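Local coordinates for protein bradyzoite pseudokinase 1 (Toxoplasma gondii, PDB 6M7Z) that is a divergent kinase-fold protein without a glycine-rich loop that probably acts in the parasitophorous vacuole, where a kinase of this kind regulates membrane ultrastructure, at residues Pro107-Glu115 with Thr122-Lys130; Met153-His161 with Pro285-Asp293. All coordinates share one frame; numbering follows the deposited sequence.

Contact 1: residues Pro107-Glu115 with Thr122-Lys130; sequences PLLLPSLGE and TYIFHPLSK
Leu-110 turns its CG away from the backbone N (chi1 180°) and the ring of His-126 swings beside its own backbone N (chi1 -64°), so the CD2 methyl comes down onto one face of the imidazole, over its centre, the two side chains roughly at right angles. CD2 of Leu-110 sits 3.7 Å from the centroid of the His-126 ring, almost on the ring normal, a CH-pi contact. The same ring is held at its edge: ND1 of His-126 donates to Pro-111 O at 2.8 Å, nearly straight at 175° and in the ring plane, though it approaches from above the carbonyl plane. NE2 is taken by Lys-79 on strand 76-82, so a bond at each nitrogen fixes the ring's rotation. The end of 107-115 pairs with 122-127 in the antiparallel hairpin of the kinase N-lobe that corresponds to β4 and β5; the residues ahead of it are the αC-β4 loop, and those after Pro-127 run toward the hinge. The backbone rungs are Leu-113 N to Phe-125 O (2.8 Å) and Phe-125 N to Gly-114 O (3.0 Å). Gly-114, at backbone angles open essentially to glycine, turns its N instead to Ser-112 OG at 3.1 Å, closing an ST turn, and that hydroxyl donates to a carboxylate oxygen of Glu-115. The other oxygen of Glu-115 forms a salt bridge with Arg-99 of helix 88-101. CD1 of Leu-113 rests 3.6 Å from the carbonyl carbon C of His-126. CG of Pro-111 meets CG of Pro-127 at 3.9 Å, the two rings set obliquely.

Contact 2: residues Met153-His161 with Pro285-Asp293; sequences MVAALKSLH and PTIEEIMKD
In the C-lobe of this kinase fold, Ile-287 near the start of the short helix 287-291 presses into the late turns of helix 146-161, positions that match αI and αE of canonical kinases. CG2 of Ile-287 lies 3.6 Å from CG of Lys-158, CG1 comes within 4.0 Å of His-161 ND1 obliquely to the ring, and CD1 reaches Leu-157 CD2 at 4.1 Å, crossing it at about a right angle. Together with Val-154 these residues form the hole for a knob-into-hole fit. The segments run nearly antiparallel, 156° between their directions, and their axes approach to 10.7 Å, which makes this a side-chain interface with no close backbone approach. One turn on, Ile-290 and Met-291 take over. Val-154, its CG1 trans to N (chi1 176°), offers both methyls to this side: CG2 meets Ile-290 CG2 at 3.8 Å, while CG1 touches CG of Met-291, the two side chains sliding past each other in opposite directions. The extended Met-291 chain carries its CE across the aliphatic part of Lys-158, 3.7 Å from CD, and on to the backbone of Ala-155. The amino group of Lys-158 is near Glu-288 but beyond salt-bridge range, NZ to OE1 4.6 Å, and this glutamate is poorly ordered; Lys-158 NZ also makes a long, weak ion pair with Glu-305 of helix 301-306. Helix 287-291 is N-capped by Thr-286, whose OG1 accepts from Glu-289 N at 3.1 Å. NE2 of His-161 is hydrogen-bonded to OD2 of Asp-233 on helix 230-248.

How the contacts relate
The centres of the two contacts are 23 Å apart, one in the β-hairpin of the N-lobe and the other on the outer side of the helical C-lobe, yet their segments touch. Leu-108 and Leu-109, in the αC-β4 loop ahead of the hairpin, rest on helix 146-161 (αE), a lobe-to-lobe contact usual in kinases: Leu-108 CD1 packs 3.6 Å from Ala-155 CB, and Leu-109 CD2 lies 3.6 Å from Ser-159 OG. Ala-155 touches Leu-108 of 107-115 and also the Met-291 methyl of contact 2. Backbone bonds from Leu-108 and Leu-110 to Leu-185 join the same run to the C-lobe.

Contact 1: residues Pro107-Glu115 with Thr122-Lys130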
loop_
_atom_site.group_PDB
_atom_site.type_symbol
_atom_site.label_atom_id
_atom_site.label_comp_id
_atom_site.label_asym_id
_atom_site.label_seq_id
_atom_site.Cartn_x
_atom_site.Cartn_y
_atom_site.Cartn_z
ATOM N N PRO A 107 -4.107 3.435 10.321
ATOM C CA PRO A 107 -4.651 2.076 10.285
ATOM C C PRO A 107 -4.843 1.460 8.886
ATOM O O PRO A 107 -4.800 0.243 8.756
ATOM C CB PRO A 107 -6.022 2.220 10.962
ATOM C CG PRO A 107 -5.934 3.515 11.755
ATOM C CD PRO A 107 -5.030 4.406 10.940
ATOM N N LEU A 108 -5.073 2.291 7.862
ATOM C CA LEU A 108 -5.400 1.801 6.517
ATOM C C LEU A 108 -4.235 1.995 5.530
ATOM O O LEU A 108 -4.453 1.884 4.331
ATOM C CB LEU A 108 -6.657 2.538 6.034
ATOM C CG LEU A 108 -7.945 2.201 6.794
ATOM C CD1 LEU A 108 -9.151 2.822 6.098
ATOM C CD2 LEU A 108 -8.147 0.686 6.920
ATOM N N LEU A 109 -3.022 2.297 6.017
ATOM C CA LEU A 109 -1.836 2.402 5.168
ATOM C C LEU A 109 -0.856 1.272 5.532
ATOM O O LEU A 109 -0.726 0.926 6.713
ATOM C CB LEU A 109 -1.180 3.774 5.352
ATOM C CG LEU A 109 -2.074 4.989 5.066
ATOM C CD1 LEU A 109 -1.290 6.294 5.147
ATOM C CD2 LEU A 109 -2.761 4.904 3.712
ATOM N N LEU A 110 -0.184 0.706 4.511
ATOM C CA LEU A 110 0.777 -0.373 4.701
ATOM C C LEU A 110 1.843 0.092 5.697
ATOM O O LEU A 110 2.542 1.067 5.444
ATOM C CB LEU A 110 1.388 -0.740 3.352
ATOM C CG LEU A 110 2.437 -1.865 3.348
ATOM C CD1 LEU A 110 1.788 -3.191 3.725
ATOM C CD2 LEU A 110 3.102 -1.981 1.970
ATOM N N PRO A 111 1.976 -0.545 6.873
ATOM C CA PRO A 111 2.986 -0.148 7.847
ATOM C C PRO A 111 4.410 -0.601 7.493
ATOM O O PRO A 111 4.590 -1.644 6.872
ATOM C CB PRO A 111 2.535 -0.828 9.154
ATOM C CG PRO A 111 1.657 -1.999 8.721
ATOM C CD PRO A 111 1.149 -1.661 7.339
ATOM N N SER A 112 5.391 0.217 7.889
ATOM C CA SER A 112 6.814 -0.120 7.845
ATOM C C SER A 112 7.243 -0.716 9.192
ATOM O O SER A 112 6.846 -0.204 10.216
ATOM C CB SER A 112 7.638 1.102 7.527
ATOM O OG SER A 112 9.021 0.816 7.705
ATOM N N LEU A 113 8.066 -1.768 9.167
ATOM C CA LEU A 113 8.669 -2.359 10.373
ATOM C C LEU A 113 10.106 -1.859 10.576
ATOM O O LEU A 113 10.763 -2.268 11.521
ATOM C CB LEU A 113 8.681 -3.883 10.238
ATOM C CG LEU A 113 7.318 -4.538 10.061
ATOM C CD1 LEU A 113 7.478 -6.058 9.928
ATOM C CD2 LEU A 113 6.369 -4.181 11.215
ATOM N N GLY A 114 10.593 -0.999 9.680
ATOM C CA GLY A 114 11.959 -0.479 9.751
ATOM C C GLY A 114 12.553 -0.209 8.383
ATOM O O GLY A 114 12.265 -0.929 7.423
ATOM N N GLU A 115 13.393 0.828 8.316
ATOM C CA GLU A 115 14.099 1.230 7.095
ATOM C C GLU A 115 15.603 1.186 7.373
ATOM O O GLU A 115 16.049 1.678 8.383
ATOM C CB GLU A 115 13.673 2.632 6.649
ATOM C CG GLU A 115 12.173 2.882 6.742
ATOM C CD GLU A 115 11.604 3.118 8.141
ATOM O OE1 GLU A 115 12.360 3.585 9.038
ATOM O OE2 GLU A 115 10.406 2.858 8.342
ATOM N N THR A 122 18.976 0.073 -0.260
ATOM C CA THR A 122 18.111 0.460 0.857
ATOM C C THR A 122 17.028 -0.610 1.046
ATOM O O THR A 122 16.671 -1.305 0.072
ATOM C CB THR A 122 17.471 1.831 0.624
ATOM O OG1 THR A 122 16.634 1.766 -0.544
ATOM C CG2 THR A 122 18.503 2.927 0.459
ATOM N N TYR A 123 16.524 -0.733 2.282
ATOM C CA TYR A 123 15.563 -1.746 2.666
ATOM C C TYR A 123 14.381 -1.097 3.409
ATOM O O TYR A 123 14.575 -0.204 4.229
ATOM C CB TYR A 123 16.167 -2.780 3.613
ATOM C CG TYR A 123 17.353 -3.556 3.112
ATOM C CD1 TYR A 123 18.605 -2.972 3.014
ATOM C CD2 TYR A 123 17.247 -4.895 2.821
ATOM C CE1 TYR A 123 19.708 -3.685 2.581
ATOM C CE2 TYR A 123 18.339 -5.630 2.380
ATOM C CZ TYR A 123 19.579 -5.028 2.282
ATOM O OH TYR A 123 20.660 -5.744 1.854
ATOM N N ILE A 124 13.162 -1.553 3.114
ATOM C CA ILE A 124 11.995 -1.304 3.916
ATOM C C ILE A 124 11.359 -2.657 4.228
ATOM O O ILE A 124 11.061 -3.418 3.318
ATOM C CB ILE A 124 10.961 -0.402 3.209
ATOM C CG1 ILE A 124 11.544 0.946 2.811
ATOM C CG2 ILE A 124 9.707 -0.230 4.079
ATOM C CD1 ILE A 124 10.522 1.862 2.173
ATOM N N PHE A 125 11.131 -2.928 5.509
ATOM C CA PHE A 125 10.484 -4.145 5.920
ATOM C C PHE A 125 8.989 -3.855 6.132
ATOM O O PHE A 125 8.594 -2.783 6.602
ATOM C CB PHE A 125 11.211 -4.725 7.131
ATOM C CG PHE A 125 12.579 -5.281 6.806
ATOM C CD1 PHE A 125 13.698 -4.465 6.798
ATOM C CD2 PHE A 125 12.740 -6.617 6.462
ATOM C CE1 PHE A 125 14.946 -4.971 6.454
ATOM C CE2 PHE A 125 13.986 -7.117 6.112
ATOM C CZ PHE A 125 15.095 -6.297 6.117
ATOM N N HIS A 126 8.159 -4.817 5.725
ATOM C CA HIS A 126 6.719 -4.786 5.888
ATOM C C HIS A 126 6.264 -6.103 6.494
ATOM O O HIS A 126 6.936 -7.115 6.342
ATOM C CB HIS A 126 6.003 -4.596 4.543
ATOM C CG HIS A 126 6.279 -3.296 3.882
ATOM N ND1 HIS A 126 5.900 -2.103 4.437
ATOM C CD2 HIS A 126 6.877 -3.010 2.707
ATOM C CE1 HIS A 126 6.269 -1.118 3.632
ATOM N NE2 HIS A 126 6.890 -1.651 2.570
ATOM N N PRO A 127 5.065 -6.148 7.115
ATOM C CA PRO A 127 4.442 -7.421 7.438
ATOM C C PRO A 127 4.258 -8.172 6.112
ATOM O O PRO A 127 3.999 -7.542 5.077
ATOM C CB PRO A 127 3.093 -7.060 8.064
ATOM C CG PRO A 127 3.160 -5.583 8.369
ATOM C CD PRO A 127 4.222 -4.995 7.467
ATOM N N LEU A 128 4.433 -9.495 6.137
ATOM C CA LEU A 128 4.228 -10.284 4.947
ATOM C C LEU A 128 2.728 -10.406 4.719
ATOM O O LEU A 128 2.017 -10.968 5.542
ATOM C CB LEU A 128 4.870 -11.653 5.123
ATOM C CG LEU A 128 4.665 -12.612 3.963
ATOM C CD1 LEU A 128 5.104 -11.981 2.634
ATOM C CD2 LEU A 128 5.405 -13.918 4.265
ATOM N N SER A 129 2.243 -9.839 3.611
ATOM C CA SER A 129 0.814 -9.776 3.339
ATOM C C SER A 129 0.326 -11.149 2.860
ATOM O O SER A 129 1.106 -11.949 2.328
ATOM C CB SER A 129 0.506 -8.690 2.342
ATOM O OG SER A 129 0.510 -9.191 1.007
ATOM N N LYS A 130 -0.971 -11.398 3.059
ATOM C CA LYS A 130 -1.629 -12.607 2.575
ATOM C C LYS A 130 -1.779 -12.557 1.056
ATOM O O LYS A 130 -1.898 -13.601 0.440
ATOM C CB LYS A 130 -3.008 -12.776 3.221
ATOM C CG LYS A 130 -2.986 -13.200 4.679
ATOM C CD LYS A 130 -2.821 -14.731 4.875
ATOM C CE LYS A 130 -2.014 -15.109 6.103
ATOM N NZ LYS A 130 -1.161 -16.302 5.872
#

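Contact 2: residues Met153-His161 with Pro285-Asp293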
loop_
_atom_site.group_PDB
_atom_site.type_symbol
_atom_site.label_atom_id
_atom_site.label_comp_id
_atom_site.label_asym_id
_atom_site.label_seq_id
_atom_site.Cartn_x
_atom_site.Cartn_y
_atom_site.Cartn_z
ATOM N N MET A 153 -11.384 0.853 0.689
ATOM C CA MET A 153 -10.473 1.409 -0.292
ATOM C C MET A 153 -10.587 2.939 -0.345
ATOM O O MET A 153 -9.548 3.634 -0.331
ATOM C CB MET A 153 -10.715 0.808 -1.680
ATOM C CG MET A 153 -10.114 -0.586 -1.852
ATOM S SD MET A 153 -10.882 -1.587 -3.151
ATOM C CE MET A 153 -10.302 -0.721 -4.606
ATOM N N VAL A 154 -11.822 3.458 -0.388
ATOM C CA VAL A 154 -12.077 4.914 -0.377
ATOM C C VAL A 154 -11.504 5.527 0.909
ATOM O O VAL A 154 -10.877 6.574 0.875
ATOM C CB VAL A 154 -13.580 5.247 -0.502
ATOM C CG1 VAL A 154 -13.844 6.737 -0.393
ATOM C CG2 VAL A 154 -14.195 4.742 -1.782
ATOM N N ALA A 155 -11.758 4.875 2.043
ATOM C CA ALA A 155 -11.337 5.381 3.344
ATOM C C ALA A 155 -9.810 5.479 3.387
ATOM O O ALA A 155 -9.265 6.427 3.934
ATOM C CB ALA A 155 -11.848 4.493 4.456
ATOM N N ALA A 156 -9.144 4.465 2.826
ATOM C CA ALA A 156 -7.689 4.380 2.855
ATOM C C ALA A 156 -7.100 5.567 2.077
ATOM O O ALA A 156 -6.180 6.248 2.564
ATOM C CB ALA A 156 -7.240 3.060 2.304
ATOM N N LEU A 157 -7.670 5.831 0.898
ATOM C CA LEU A 157 -7.237 6.935 0.053
ATOM C C LEU A 157 -7.446 8.273 0.779
ATOM O O LEU A 157 -6.564 9.137 0.774
ATOM C CB LEU A 157 -8.030 6.915 -1.259
ATOM C CG LEU A 157 -7.620 7.972 -2.284
ATOM C CD1 LEU A 157 -6.126 7.943 -2.520
ATOM C CD2 LEU A 157 -8.354 7.768 -3.589
ATOM N N LYS A 158 -8.617 8.430 1.407
ATOM C CA LYS A 158 -8.954 9.636 2.157
ATOM C C LYS A 158 -7.912 9.888 3.253
ATOM O O LYS A 158 -7.491 11.036 3.443
ATOM C CB LYS A 158 -10.351 9.537 2.777
ATOM C CG LYS A 158 -10.895 10.882 3.246
ATOM C CD LYS A 158 -12.075 10.810 4.179
ATOM C CE LYS A 158 -12.270 12.098 4.953
ATOM N NZ LYS A 158 -12.867 11.836 6.284
ATOM N N SER A 159 -7.510 8.828 3.962
ATOM C CA SER A 159 -6.541 8.963 5.037
ATOM C C SER A 159 -5.207 9.490 4.485
ATOM O O SER A 159 -4.506 10.205 5.180
ATOM C CB SER A 159 -6.381 7.676 5.839
ATOM O OG SER A 159 -5.537 6.725 5.199
ATOM N N LEU A 160 -4.883 9.181 3.224
ATOM C CA LEU A 160 -3.657 9.683 2.608
ATOM C C LEU A 160 -3.831 11.154 2.204
ATOM O O LEU A 160 -2.940 11.976 2.419
ATOM C CB LEU A 160 -3.293 8.812 1.403
ATOM C CG LEU A 160 -1.922 9.086 0.782
ATOM C CD1 LEU A 160 -0.781 8.689 1.716
ATOM C CD2 LEU A 160 -1.795 8.343 -0.532
ATOM N N HIS A 161 -4.985 11.490 1.622
ATOM C CA HIS A 161 -5.309 12.885 1.259
ATOM C C HIS A 161 -5.257 13.798 2.494
ATOM O O HIS A 161 -4.739 14.904 2.401
ATOM C CB HIS A 161 -6.649 12.955 0.505
ATOM C CG HIS A 161 -6.583 12.386 -0.872
ATOM N ND1 HIS A 161 -7.681 12.327 -1.701
ATOM C CD2 HIS A 161 -5.565 11.816 -1.552
ATOM C CE1 HIS A 161 -7.322 11.834 -2.871
ATOM N NE2 HIS A 161 -6.043 11.466 -2.782
ATOM N N PRO A 285 -16.979 13.030 -8.767
ATOM C CA PRO A 285 -17.266 13.345 -7.370
ATOM C C PRO A 285 -15.999 13.481 -6.514
ATOM O O PRO A 285 -14.972 12.883 -6.820
ATOM C CB PRO A 285 -18.082 12.133 -6.896
ATOM C CG PRO A 285 -17.625 11.013 -7.797
ATOM C CD PRO A 285 -17.415 11.675 -9.141
ATOM N N THR A 286 -16.107 14.260 -5.436
ATOM C CA THR A 286 -15.086 14.318 -4.387
ATOM C C THR A 286 -15.185 13.054 -3.527
ATOM O O THR A 286 -16.179 12.314 -3.596
ATOM C CB THR A 286 -15.270 15.548 -3.488
ATOM O OG1 THR A 286 -16.469 15.329 -2.742
ATOM C CG2 THR A 286 -15.364 16.850 -4.255
ATOM N N ILE A 287 -14.169 12.848 -2.685
ATOM C CA ILE A 287 -14.139 11.738 -1.731
ATOM C C ILE A 287 -15.390 11.815 -0.843
ATOM O O ILE A 287 -16.029 10.792 -0.593
ATOM C CB ILE A 287 -12.849 11.757 -0.884
ATOM C CG1 ILE A 287 -11.585 11.635 -1.740
ATOM C CG2 ILE A 287 -12.907 10.693 0.208
ATOM C CD1 ILE A 287 -11.429 10.293 -2.415
ATOM N N GLU A 288 -15.725 13.032 -0.387
ATOM C CA GLU A 288 -16.866 13.289 0.515
ATOM C C GLU A 288 -18.173 12.835 -0.160
ATOM O O GLU A 288 -18.989 12.149 0.452
ATOM C CB GLU A 288 -16.956 14.769 0.925
ATOM C CG GLU A 288 -15.642 15.449 1.313
ATOM C CD GLU A 288 -14.820 14.807 2.426
ATOM O OE1 GLU A 288 -15.424 14.208 3.341
ATOM O OE2 GLU A 288 -13.573 14.908 2.376
ATOM N N GLU A 289 -18.359 13.210 -1.430
ATOM C CA GLU A 289 -19.547 12.820 -2.196
ATOM C C GLU A 289 -19.565 11.302 -2.409
ATOM O O GLU A 289 -20.615 10.685 -2.277
ATOM C CB GLU A 289 -19.599 13.568 -3.527
ATOM C CG GLU A 289 -19.841 15.057 -3.368
ATOM C CD GLU A 289 -19.631 15.870 -4.629
ATOM O OE1 GLU A 289 -19.515 17.107 -4.517
ATOM O OE2 GLU A 289 -19.581 15.269 -5.713
ATOM N N ILE A 290 -18.404 10.705 -2.716
ATOM C CA ILE A 290 -18.293 9.250 -2.902
ATOM C C ILE A 290 -18.766 8.530 -1.630
ATOM O O ILE A 290 -19.472 7.526 -1.723
ATOM C CB ILE A 290 -16.855 8.835 -3.282
ATOM C CG1 ILE A 290 -16.501 9.259 -4.708
ATOM C CG2 ILE A 290 -16.632 7.338 -3.066
ATOM C CD1 ILE A 290 -15.021 9.309 -4.981
ATOM N N MET A 291 -18.364 9.040 -0.458
ATOM C CA MET A 291 -18.671 8.404 0.828
ATOM C C MET A 291 -20.177 8.467 1.142
ATOM O O MET A 291 -20.663 7.675 1.948
ATOM C CB MET A 291 -17.872 9.056 1.965
ATOM C CG MET A 291 -16.434 8.577 2.034
ATOM S SD MET A 291 -15.568 9.138 3.519
ATOM C CE MET A 291 -14.281 7.903 3.660
ATOM N N LYS A 292 -20.918 9.367 0.486
ATOM C CA LYS A 292 -22.376 9.469 0.665
ATOM C C LYS A 292 -23.130 8.763 -0.473
ATOM O O LYS A 292 -24.328 8.951 -0.617
ATOM C CB LYS A 292 -22.783 10.944 0.765
ATOM C CG LYS A 292 -22.635 11.555 2.144
ATOM C CD LYS A 292 -22.508 13.068 2.079
ATOM C CE LYS A 292 -22.024 13.696 3.368
ATOM N NZ LYS A 292 -21.433 15.027 3.106
ATOM N N ASP A 293 -22.443 7.933 -1.269
ATOM C CA ASP A 293 -23.089 7.196 -2.351
ATOM C C ASP A 293 -24.030 6.159 -1.738
ATOM O O ASP A 293 -23.765 5.642 -0.647
ATOM C CB ASP A 293 -22.056 6.575 -3.304
ATOM C CG ASP A 293 -22.643 5.941 -4.558
ATOM O OD1 ASP A 293 -23.019 4.754 -4.497
ATOM O OD2 ASP A 293 -22.737 6.648 -5.594
#